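Local coordinates for protein serine hydrolase CCSP0084 (Cycloclasticus sp. P1, PDB 4I3F) that probably hydrolyses esters and the carbon-carbon bonds of meta-cleavage products from aromatic breakdown, as a serine hydrolase of the alpha/beta-hydrolase family, at residues Thr45-Leu50 / Gln118-Gly123; Pro92-Ser97 / Met217-Thr222; Phe142-Leu147 / Lys294-Gly299; Glu166-Pro171 / Glu209-Phe214. All coordinates share one frame; numbering follows the deposited sequence.

Contact 1 of 4, residues Thr45-Leu50 / Gln118-Gly123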
# COMPACT_ATOMS: atom_id res chain seq x y z
N THR A 45 -19.42 3.66 -7.97
CA THR A 45 -18.40 4.33 -7.17
C THR A 45 -17.17 3.44 -7.09
O THR A 45 -17.29 2.22 -6.90
CB THR A 45 -18.91 4.65 -5.76
OG1 THR A 45 -20.11 5.43 -5.85
CG2 THR A 45 -17.85 5.40 -4.96
N SER A 46 -15.99 4.03 -7.26
CA SER A 46 -14.76 3.23 -7.30
C SER A 46 -13.89 3.35 -6.06
O SER A 46 -13.98 4.32 -5.30
CB SER A 46 -13.95 3.56 -8.56
OG SER A 46 -13.53 4.91 -8.57
N ILE A 47 -13.05 2.33 -5.85
CA ILE A 47 -12.01 2.35 -4.82
C ILE A 47 -10.71 1.93 -5.49
O ILE A 47 -10.66 0.89 -6.17
CB ILE A 47 -12.30 1.35 -3.68
CG1 ILE A 47 -13.68 1.57 -3.07
CG2 ILE A 47 -11.23 1.46 -2.60
CD1 ILE A 47 -14.07 0.47 -2.07
N LEU A 48 -9.67 2.75 -5.33
CA LEU A 48 -8.33 2.44 -5.82
C LEU A 48 -7.54 1.91 -4.63
O LEU A 48 -7.44 2.60 -3.62
CB LEU A 48 -7.67 3.71 -6.37
CG LEU A 48 -6.20 3.60 -6.83
CD1 LEU A 48 -6.07 2.63 -7.99
CD2 LEU A 48 -5.64 4.96 -7.21
N LEU A 49 -7.01 0.70 -4.75
CA LEU A 49 -6.28 0.09 -3.63
C LEU A 49 -4.80 -0.00 -3.96
O LEU A 49 -4.41 -0.58 -4.98
CB LEU A 49 -6.83 -1.32 -3.32
CG LEU A 49 -8.28 -1.33 -2.82
CD1 LEU A 49 -9.22 -1.71 -3.95
CD2 LEU A 49 -8.46 -2.25 -1.63
N LEU A 50 -3.97 0.56 -3.08
CA LEU A 50 -2.53 0.64 -3.33
C LEU A 50 -1.77 -0.20 -2.31
O LEU A 50 -1.83 0.05 -1.10
CB LEU A 50 -2.06 2.10 -3.29
CG LEU A 50 -2.73 3.06 -4.28
CD1 LEU A 50 -2.14 4.47 -4.19
CD2 LEU A 50 -2.61 2.52 -5.70
N GLN A 118 -13.24 10.88 -10.03
CA GLN A 118 -12.99 10.82 -8.59
C GLN A 118 -13.11 9.40 -8.08
O GLN A 118 -13.99 8.65 -8.54
CB GLN A 118 -13.99 11.70 -7.84
CG GLN A 118 -13.90 13.18 -8.13
CD GLN A 118 -14.63 14.02 -7.09
OE1 GLN A 118 -15.81 13.79 -6.81
NE2 GLN A 118 -13.91 14.96 -6.48
N THR A 119 -12.27 9.04 -7.12
CA THR A 119 -12.27 7.69 -6.56
C THR A 119 -12.03 7.70 -5.05
O THR A 119 -11.36 8.60 -4.52
CB THR A 119 -11.21 6.80 -7.26
OG1 THR A 119 -11.35 5.44 -6.83
CG2 THR A 119 -9.79 7.29 -6.94
N HIS A 120 -12.58 6.71 -4.34
CA HIS A 120 -12.11 6.43 -2.99
C HIS A 120 -10.74 5.78 -3.11
O HIS A 120 -10.39 5.28 -4.17
CB HIS A 120 -13.05 5.47 -2.25
CG HIS A 120 -14.41 6.03 -1.93
ND1 HIS A 120 -14.60 7.26 -1.34
CD2 HIS A 120 -15.64 5.49 -2.07
CE1 HIS A 120 -15.89 7.46 -1.15
NE2 HIS A 120 -16.55 6.40 -1.58
N ILE A 121 -9.98 5.75 -2.02
CA ILE A 121 -8.63 5.20 -2.08
C ILE A 121 -8.24 4.52 -0.77
O ILE A 121 -8.62 4.97 0.32
CB ILE A 121 -7.60 6.31 -2.52
CG1 ILE A 121 -6.19 5.74 -2.66
CG2 ILE A 121 -7.67 7.53 -1.58
CD1 ILE A 121 -5.23 6.69 -3.40
N VAL A 122 -7.53 3.40 -0.89
CA VAL A 122 -7.00 2.66 0.25
C VAL A 122 -5.52 2.46 0.01
O VAL A 122 -5.12 2.08 -1.09
CB VAL A 122 -7.65 1.27 0.38
CG1 VAL A 122 -7.09 0.52 1.61
CG2 VAL A 122 -9.16 1.38 0.51
N GLY A 123 -4.70 2.72 1.02
CA GLY A 123 -3.27 2.52 0.86
C GLY A 123 -2.57 1.87 2.04
O GLY A 123 -2.74 2.30 3.19
O HOH W 1 -16.10 6.99 -7.69
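L48 is bonded through its backbone N and O, the N giving to H120 O at 2.9 Å and the O taking V122 N at 2.8 Å. These partners flank I121, its bridge partner, as in parallel pairing; H120 N to S46 O and L50 N to V122 O extend the ladder, and the strand directions differ by 25°. H120 O has a second donor in T119 OG1 at 2.8 Å, which lies in the carbonyl plane on a lone pair. The hydroxyl reaches it because OG1 stands anti to T119 N (chi1 -172°), beside the carbonyl carbon. S46 OG meets T119 OG1 at 2.8 Å, so small hydroxyl residues suit the start of the pairing. There, a water bridges S46 N and Q118 O, and T45 CG2 lies 3.6 Å from CD2 of the H120 ring, whose ND1 is bonded to K144 N. Farther along, aliphatic side chains line both faces. On one, I47 CG1 is at the edge of the H120 ring and I47 CG2 crosses to V122 CG2 at 3.7 Å. On the other, L50 CD1 touches I121 CD1 at 3.9 Å, beneath packed side chains of helices 96-113 and 126-137. Such adjacent parallel strands form the core of the alpha/beta-hydrolase sheet, and near the end of strand 119-124 lies G123, the first glycine of a GxSxG sequence that is probably the nucleophile elbow.

Contact 2 of 4, residues Pro92-Ser97 / Met217-Thr222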
# COMPACT_ATOMS: atom_id res chain seq x y z
N PRO A 92 13.88 2.94 -14.75
CA PRO A 92 13.80 3.11 -13.29
C PRO A 92 14.88 4.05 -12.79
O PRO A 92 16.05 3.86 -13.10
CB PRO A 92 14.03 1.70 -12.75
CG PRO A 92 14.78 0.98 -13.83
CD PRO A 92 14.26 1.56 -15.13
N PRO A 93 14.49 5.08 -12.03
CA PRO A 93 15.50 5.97 -11.46
C PRO A 93 15.97 5.42 -10.12
O PRO A 93 15.46 4.40 -9.68
CB PRO A 93 14.70 7.25 -11.22
CG PRO A 93 13.34 6.73 -10.80
CD PRO A 93 13.12 5.49 -11.68
N ASN A 94 16.94 6.09 -9.50
CA ASN A 94 17.28 5.78 -8.12
C ASN A 94 16.85 6.91 -7.20
O ASN A 94 16.80 8.07 -7.61
CB ASN A 94 18.77 5.48 -7.97
CG ASN A 94 19.13 4.07 -8.43
OD1 ASN A 94 19.23 3.81 -9.63
ND2 ASN A 94 19.34 3.17 -7.48
N GLY A 95 16.53 6.57 -5.95
CA GLY A 95 16.12 7.57 -4.98
C GLY A 95 14.63 7.50 -4.72
O GLY A 95 13.83 7.48 -5.66
N THR A 96 14.25 7.47 -3.45
CA THR A 96 12.85 7.29 -3.11
C THR A 96 12.00 8.47 -3.56
O THR A 96 10.88 8.26 -4.04
CB THR A 96 12.67 7.00 -1.61
OG1 THR A 96 13.57 5.96 -1.24
CG2 THR A 96 11.25 6.55 -1.32
N SER A 97 12.52 9.69 -3.45
CA SER A 97 11.69 10.85 -3.82
C SER A 97 11.24 10.77 -5.28
O SER A 97 10.11 11.14 -5.62
CB SER A 97 12.41 12.17 -3.52
OG SER A 97 13.48 12.39 -4.41
N MET A 217 14.46 1.73 -5.68
CA MET A 217 13.49 2.52 -4.93
C MET A 217 14.03 3.03 -3.61
O MET A 217 13.67 4.12 -3.17
CB MET A 217 12.28 1.67 -4.57
CG MET A 217 11.47 1.26 -5.73
SD MET A 217 10.31 0.00 -5.20
CE MET A 217 9.75 -0.50 -6.83
N PHE A 218 14.84 2.20 -2.96
CA PHE A 218 15.30 2.52 -1.62
C PHE A 218 16.82 2.52 -1.57
O PHE A 218 17.42 2.19 -0.55
CB PHE A 218 14.69 1.54 -0.61
CG PHE A 218 13.19 1.44 -0.72
CD1 PHE A 218 12.39 2.51 -0.37
CD2 PHE A 218 12.59 0.28 -1.21
CE1 PHE A 218 11.01 2.44 -0.48
CE2 PHE A 218 11.20 0.20 -1.32
CZ PHE A 218 10.41 1.28 -0.95
N SER A 219 17.42 2.95 -2.68
CA SER A 219 18.88 2.98 -2.84
C SER A 219 19.57 3.94 -1.87
O SER A 219 20.76 3.81 -1.58
CB SER A 219 19.25 3.35 -4.27
OG SER A 219 18.74 4.62 -4.62
N GLY A 220 18.82 4.91 -1.35
CA GLY A 220 19.38 5.87 -0.42
C GLY A 220 19.42 5.32 1.00
O GLY A 220 19.96 5.96 1.90
N GLY A 221 18.84 4.14 1.19
CA GLY A 221 18.78 3.53 2.50
C GLY A 221 17.43 3.73 3.15
O GLY A 221 16.61 4.49 2.64
N THR A 222 17.20 3.07 4.29
CA THR A 222 15.89 3.12 4.95
C THR A 222 15.54 4.52 5.47
O THR A 222 14.41 4.98 5.28
CB THR A 222 15.76 2.06 6.07
OG1 THR A 222 15.89 0.75 5.50
CG2 THR A 222 14.41 2.14 6.76
O HOH W 2 16.08 5.42 -0.05
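The F218 ring receives T96 OG1 obliquely, 3.7 Å from its CD1, while M217 CB lies over one face, 3.6 Å above the plane and offset toward the rim. Two further aromatics hold this ring: W165 stacks with it and F214 meets it edge-to-face. The site joins core helix 96-113, at its N terminus, to the type I turn F218-G221 between helices 208-217 and 222-229, part of the helical region inserted between strands 142-148 and 243-248, which probably forms the cap, as in meta-cleavage product hydrolases. G95 and G221 each occupy an N-cap position with a positive phi that calls for glycine. Beside the turn, the N94 amide brings ND2 to 3.2 Å from S219 CB, and G95 N makes a weak bond to S219 OG, also 3.2 Å long. The firm link is T96 OG1, which donates in the carbonyl plane to M217 O at 2.7 Å, capturing the carbonyl at the end of helix 208-217. With chi1 at -50° the hydroxyl sits beside T96 N and the methyl stands anti to T96 N; the side chain also touches A228 and F229 of helix 222-229. A valine here would keep the bulk but is likely to leave M217 O without its hydroxyl mate and the neighbouring water short of an acceptor. That water donates to T96 OG1 at 2.8 Å and to G221 O at 2.9 Å.

Contact 3 of 4, residues Phe142-Leu147 / Lys294-Gly299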
# COMPACT_ATOMS: atom_id res chain seq x y z
N PHE A 142 -9.93 12.66 -5.59
CA PHE A 142 -10.18 11.69 -4.51
C PHE A 142 -11.31 12.08 -3.59
O PHE A 142 -11.56 13.27 -3.35
CB PHE A 142 -8.88 11.41 -3.74
CG PHE A 142 -7.79 10.89 -4.61
CD1 PHE A 142 -6.84 11.75 -5.17
CD2 PHE A 142 -7.76 9.55 -4.96
CE1 PHE A 142 -5.86 11.27 -6.03
CE2 PHE A 142 -6.79 9.06 -5.81
CZ PHE A 142 -5.83 9.93 -6.35
N LYS A 143 -12.00 11.06 -3.09
CA LYS A 143 -13.17 11.23 -2.23
C LYS A 143 -12.75 10.90 -0.81
O LYS A 143 -12.16 11.73 -0.12
CB LYS A 143 -14.32 10.34 -2.72
CG LYS A 143 -14.98 10.83 -4.03
CD LYS A 143 -15.56 9.68 -4.87
CE LYS A 143 -16.75 9.01 -4.19
NZ LYS A 143 -17.91 9.94 -4.06
N LYS A 144 -13.03 9.68 -0.36
CA LYS A 144 -12.57 9.25 0.97
C LYS A 144 -11.31 8.41 0.88
O LYS A 144 -11.08 7.73 -0.13
CB LYS A 144 -13.63 8.43 1.69
CG LYS A 144 -14.83 9.21 2.19
CD LYS A 144 -15.79 8.23 2.85
CE LYS A 144 -16.48 8.83 4.06
NZ LYS A 144 -17.72 9.58 3.71
N ALA A 145 -10.52 8.42 1.95
CA ALA A 145 -9.27 7.67 2.01
C ALA A 145 -9.19 6.79 3.25
O ALA A 145 -9.55 7.21 4.35
CB ALA A 145 -8.07 8.62 1.96
N VAL A 146 -8.69 5.57 3.06
CA VAL A 146 -8.35 4.69 4.16
C VAL A 146 -6.86 4.39 4.09
O VAL A 146 -6.36 3.95 3.05
CB VAL A 146 -9.12 3.37 4.09
CG1 VAL A 146 -8.57 2.36 5.13
CG2 VAL A 146 -10.60 3.61 4.35
N LEU A 147 -6.14 4.65 5.18
CA LEU A 147 -4.73 4.27 5.26
C LEU A 147 -4.60 3.06 6.18
O LEU A 147 -5.40 2.87 7.10
CB LEU A 147 -3.88 5.42 5.80
CG LEU A 147 -4.02 6.76 5.07
CD1 LEU A 147 -3.09 7.82 5.69
CD2 LEU A 147 -3.77 6.61 3.56
N LYS A 294 -15.27 -1.02 4.34
CA LYS A 294 -16.51 -0.90 3.58
C LYS A 294 -17.49 0.05 4.24
O LYS A 294 -18.04 0.95 3.60
CB LYS A 294 -17.16 -2.27 3.39
CG LYS A 294 -18.45 -2.19 2.57
CD LYS A 294 -19.28 -3.47 2.68
CE LYS A 294 -20.57 -3.37 1.88
NZ LYS A 294 -21.66 -2.63 2.58
N LEU A 295 -17.72 -0.15 5.54
CA LEU A 295 -18.67 0.69 6.26
C LEU A 295 -18.22 2.14 6.30
O LEU A 295 -19.06 3.04 6.31
CB LEU A 295 -18.90 0.15 7.68
CG LEU A 295 -19.51 -1.25 7.75
CD1 LEU A 295 -19.37 -1.81 9.15
CD2 LEU A 295 -20.96 -1.25 7.31
N PHE A 296 -16.91 2.38 6.31
CA PHE A 296 -16.41 3.75 6.26
C PHE A 296 -16.78 4.38 4.91
O PHE A 296 -17.33 5.48 4.86
CB PHE A 296 -14.90 3.80 6.50
CG PHE A 296 -14.32 5.19 6.38
CD1 PHE A 296 -14.61 6.16 7.33
CD2 PHE A 296 -13.52 5.52 5.31
CE1 PHE A 296 -14.09 7.45 7.21
CE2 PHE A 296 -12.99 6.81 5.18
CZ PHE A 296 -13.28 7.77 6.12
N PHE A 297 -16.50 3.69 3.81
CA PHE A 297 -16.85 4.21 2.50
C PHE A 297 -18.37 4.31 2.33
O PHE A 297 -18.87 5.18 1.61
CB PHE A 297 -16.23 3.36 1.37
CG PHE A 297 -14.72 3.50 1.25
CD1 PHE A 297 -14.11 4.74 1.38
CD2 PHE A 297 -13.93 2.39 1.01
CE1 PHE A 297 -12.72 4.87 1.26
CE2 PHE A 297 -12.55 2.50 0.89
CZ PHE A 297 -11.94 3.75 1.01
N ASP A 298 -19.11 3.43 3.01
CA ASP A 298 -20.57 3.46 2.95
C ASP A 298 -21.14 4.70 3.63
O ASP A 298 -22.25 5.10 3.33
CB ASP A 298 -21.18 2.22 3.63
CG ASP A 298 -21.06 0.95 2.80
OD1 ASP A 298 -20.64 1.00 1.62
OD2 ASP A 298 -21.40 -0.13 3.34
N GLY A 299 -20.38 5.29 4.55
CA GLY A 299 -20.84 6.48 5.25
C GLY A 299 -21.31 6.20 6.67
O GLY A 299 -21.90 7.07 7.31
O HOH W 3 -19.32 7.90 2.18
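K144 NZ is gripped by a salt bridge to D302 OD1 and by a water 2.8 Å away that donates to F297 O. The lysine thus ties the strand to the closing turn of the helix, where G299, with its positive phi, completes a Schellman motif. The aliphatic chain of K144 does the packing: bends at chi3 (144°) and chi4 (86°) lay CE over one face of the F296 ring, 4.2 Å from the centroid, a CH-pi contact, while the ammonium is too distant for more than weak attraction. Lower down, K144 CB meets the edge of the F297 ring in its plane, 3.7 Å from CE1. V146 CG2 fits between the two phenylalanines, 3.6 Å from F296 CD2 and 3.6 Å from F297 CZ; a compact branched residue suits a place between two rings. F297 also stacks with H120, so replacing it by an alanine would probably open a gap beside V146 CG2 and K144 CB and leave the imidazole without its stacking mate. The helix runs nearly antiparallel to the strand (158°), its axis 9.2 Å away. This is alpha/beta-hydrolase layering, helix 286-298 packed along one face of the central sheet.

Contact 4 of 4, residues Glu166-Pro171 / Glu209-Phe214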
# COMPACT_ATOMS: atom_id res chain seq x y z
N GLU A 166 15.88 -3.33 2.75
CA GLU A 166 17.26 -3.67 2.45
C GLU A 166 17.46 -5.18 2.34
O GLU A 166 18.56 -5.68 2.48
CB GLU A 166 18.20 -3.07 3.51
CG GLU A 166 17.98 -1.56 3.72
CD GLU A 166 18.97 -0.93 4.69
OE1 GLU A 166 20.00 -1.57 5.00
OE2 GLU A 166 18.71 0.20 5.15
N PHE A 167 16.36 -5.90 2.09
CA PHE A 167 16.38 -7.35 1.87
C PHE A 167 17.45 -7.82 0.89
O PHE A 167 18.16 -8.79 1.15
CB PHE A 167 14.99 -7.82 1.39
CG PHE A 167 14.95 -9.25 0.91
CD1 PHE A 167 14.82 -10.30 1.82
CD2 PHE A 167 15.03 -9.55 -0.45
CE1 PHE A 167 14.78 -11.62 1.38
CE2 PHE A 167 14.99 -10.86 -0.89
CZ PHE A 167 14.86 -11.90 0.02
N TYR A 168 17.59 -7.14 -0.24
CA TYR A 168 18.48 -7.63 -1.28
C TYR A 168 19.98 -7.47 -1.00
O TYR A 168 20.81 -7.88 -1.80
CB TYR A 168 18.13 -7.04 -2.64
CG TYR A 168 16.81 -7.53 -3.20
CD1 TYR A 168 16.68 -8.81 -3.73
CD2 TYR A 168 15.70 -6.70 -3.22
CE1 TYR A 168 15.47 -9.25 -4.25
CE2 TYR A 168 14.49 -7.13 -3.74
CZ TYR A 168 14.39 -8.40 -4.26
OH TYR A 168 13.18 -8.82 -4.79
N LYS A 169 20.32 -6.89 0.15
CA LYS A 169 21.71 -6.91 0.61
C LYS A 169 22.12 -8.34 0.97
O LYS A 169 23.29 -8.72 0.84
CB LYS A 169 21.89 -6.01 1.83
CG LYS A 169 21.84 -4.52 1.54
CD LYS A 169 22.10 -3.71 2.80
CE LYS A 169 22.12 -2.21 2.51
NZ LYS A 169 20.86 -1.76 1.86
N ASP A 170 21.14 -9.12 1.44
CA ASP A 170 21.37 -10.50 1.85
C ASP A 170 20.12 -11.34 1.60
O ASP A 170 19.48 -11.78 2.55
CB ASP A 170 21.67 -10.55 3.35
CG ASP A 170 23.13 -10.34 3.66
OD1 ASP A 170 23.87 -11.35 3.69
OD2 ASP A 170 23.54 -9.18 3.86
N PRO A 171 19.78 -11.57 0.32
CA PRO A 171 18.53 -12.28 0.02
C PRO A 171 18.62 -13.80 0.21
O PRO A 171 19.65 -14.41 -0.10
CB PRO A 171 18.31 -11.95 -1.46
CG PRO A 171 19.71 -11.82 -2.02
CD PRO A 171 20.52 -11.21 -0.90
N GLU A 209 13.57 -8.97 -13.01
CA GLU A 209 12.36 -8.20 -13.30
C GLU A 209 11.58 -7.85 -12.03
O GLU A 209 10.45 -7.37 -12.11
CB GLU A 209 11.44 -8.99 -14.25
CG GLU A 209 12.17 -9.76 -15.35
CD GLU A 209 12.63 -11.13 -14.90
OE1 GLU A 209 11.77 -11.98 -14.57
OE2 GLU A 209 13.86 -11.36 -14.86
N VAL A 210 12.17 -8.12 -10.87
CA VAL A 210 11.55 -7.78 -9.58
C VAL A 210 12.59 -7.14 -8.65
O VAL A 210 12.29 -6.19 -7.92
CB VAL A 210 10.94 -9.02 -8.89
CG1 VAL A 210 10.46 -8.68 -7.49
CG2 VAL A 210 9.78 -9.58 -9.72
N ARG A 211 13.81 -7.65 -8.71
CA ARG A 211 14.85 -7.23 -7.78
C ARG A 211 15.46 -5.86 -8.09
O ARG A 211 15.60 -5.02 -7.20
CB ARG A 211 15.96 -8.29 -7.73
CG ARG A 211 17.23 -7.82 -7.05
CD ARG A 211 18.25 -8.93 -6.98
NE ARG A 211 19.34 -8.60 -6.07
CZ ARG A 211 20.26 -9.47 -5.67
NH1 ARG A 211 20.23 -10.73 -6.11
NH2 ARG A 211 21.22 -9.09 -4.84
N LEU A 212 15.81 -5.64 -9.35
CA LEU A 212 16.56 -4.44 -9.74
C LEU A 212 15.81 -3.16 -9.42
O LEU A 212 16.40 -2.19 -8.94
CB LEU A 212 16.90 -4.48 -11.23
CG LEU A 212 17.98 -5.51 -11.58
CD1 LEU A 212 18.08 -5.70 -13.08
CD2 LEU A 212 19.31 -5.08 -11.01
N GLN A 213 14.51 -3.13 -9.67
CA GLN A 213 13.76 -1.91 -9.43
C GLN A 213 13.47 -1.69 -7.94
O GLN A 213 13.44 -0.55 -7.48
CB GLN A 213 12.51 -1.87 -10.32
CG GLN A 213 12.88 -2.10 -11.78
CD GLN A 213 11.88 -1.52 -12.77
OE1 GLN A 213 10.85 -0.98 -12.38
NE2 GLN A 213 12.20 -1.63 -14.06
N PHE A 214 13.31 -2.76 -7.16
CA PHE A 214 13.12 -2.62 -5.71
C PHE A 214 14.38 -2.03 -5.09
O PHE A 214 14.31 -1.17 -4.21
CB PHE A 214 12.81 -3.98 -5.07
CG PHE A 214 12.42 -3.91 -3.61
CD1 PHE A 214 11.09 -3.77 -3.24
CD2 PHE A 214 13.39 -3.99 -2.62
CE1 PHE A 214 10.74 -3.70 -1.90
CE2 PHE A 214 13.04 -3.92 -1.28
CZ PHE A 214 11.72 -3.78 -0.92
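The Y168 ring is held on both faces and at one edge. R211 CG lies over one face, 3.7 Å from the centroid of the Y168 ring, in a CH-pi contact; on the opposite face F167 CD2 sits over the centre, 3.6 Å above the plane. At the edge, Y168 CE2 comes to 3.5 Å from F214 CD2, the two ring planes inclined at 67°. A large flat residue suits this slot, since both faces, one edge and the hydroxyl all have partners. R211 runs past the tyrosine in the opposite direction: CG stands opposite R211 N (chi1 167°), and the extended chain lays the methylenes along the ring, the guanidinium plane 20° from the ring plane. P171 CG covers one face of that guanidinium, 4.2 Å from R211 NH2, which is 3.3 Å from Y168 O. Beyond this first shell, E215 fixes the arginine by a salt bridge to NE, and V205 O accepts a bond from Y168 OH, whose oxygen also touches V210 CG1 at 3.8 Å. A weak salt bridge from K169 NZ to E166 OE1 spans the 3-10 turn. The contact packs the connection between helices 159-165 and 173-182 onto helix 208-217, within what is probably the cap inserted after strand 142-148, with M206 of helix 194-206 against P171 and R211, and F167 against A175, L176 and L179 of helix 173-182.

Overall arrangement
From the N terminus, contact 1 closes the first loop, pairing strand 46-50 with strand 119-124 deep in the sheet. Residues 92-97 leave from within that loop and meet 217-222, so contact 2 crosses contact 1, and it crosses contact 3 as well, which begins at strand 142-148 and ends on the C-terminal helix. Contact 4 is nested inside the loops of both contacts 2 and 3. Contacts 1 and 3 adjoin through bonds between strands 119-124 and 142-148; contacts 2 and 4 adjoin through T222 and E166, on the other side of the chain's centre. One pair thus builds the sheet and its covering helix; the other packs the inserted helices together and joins them to helix 96-113.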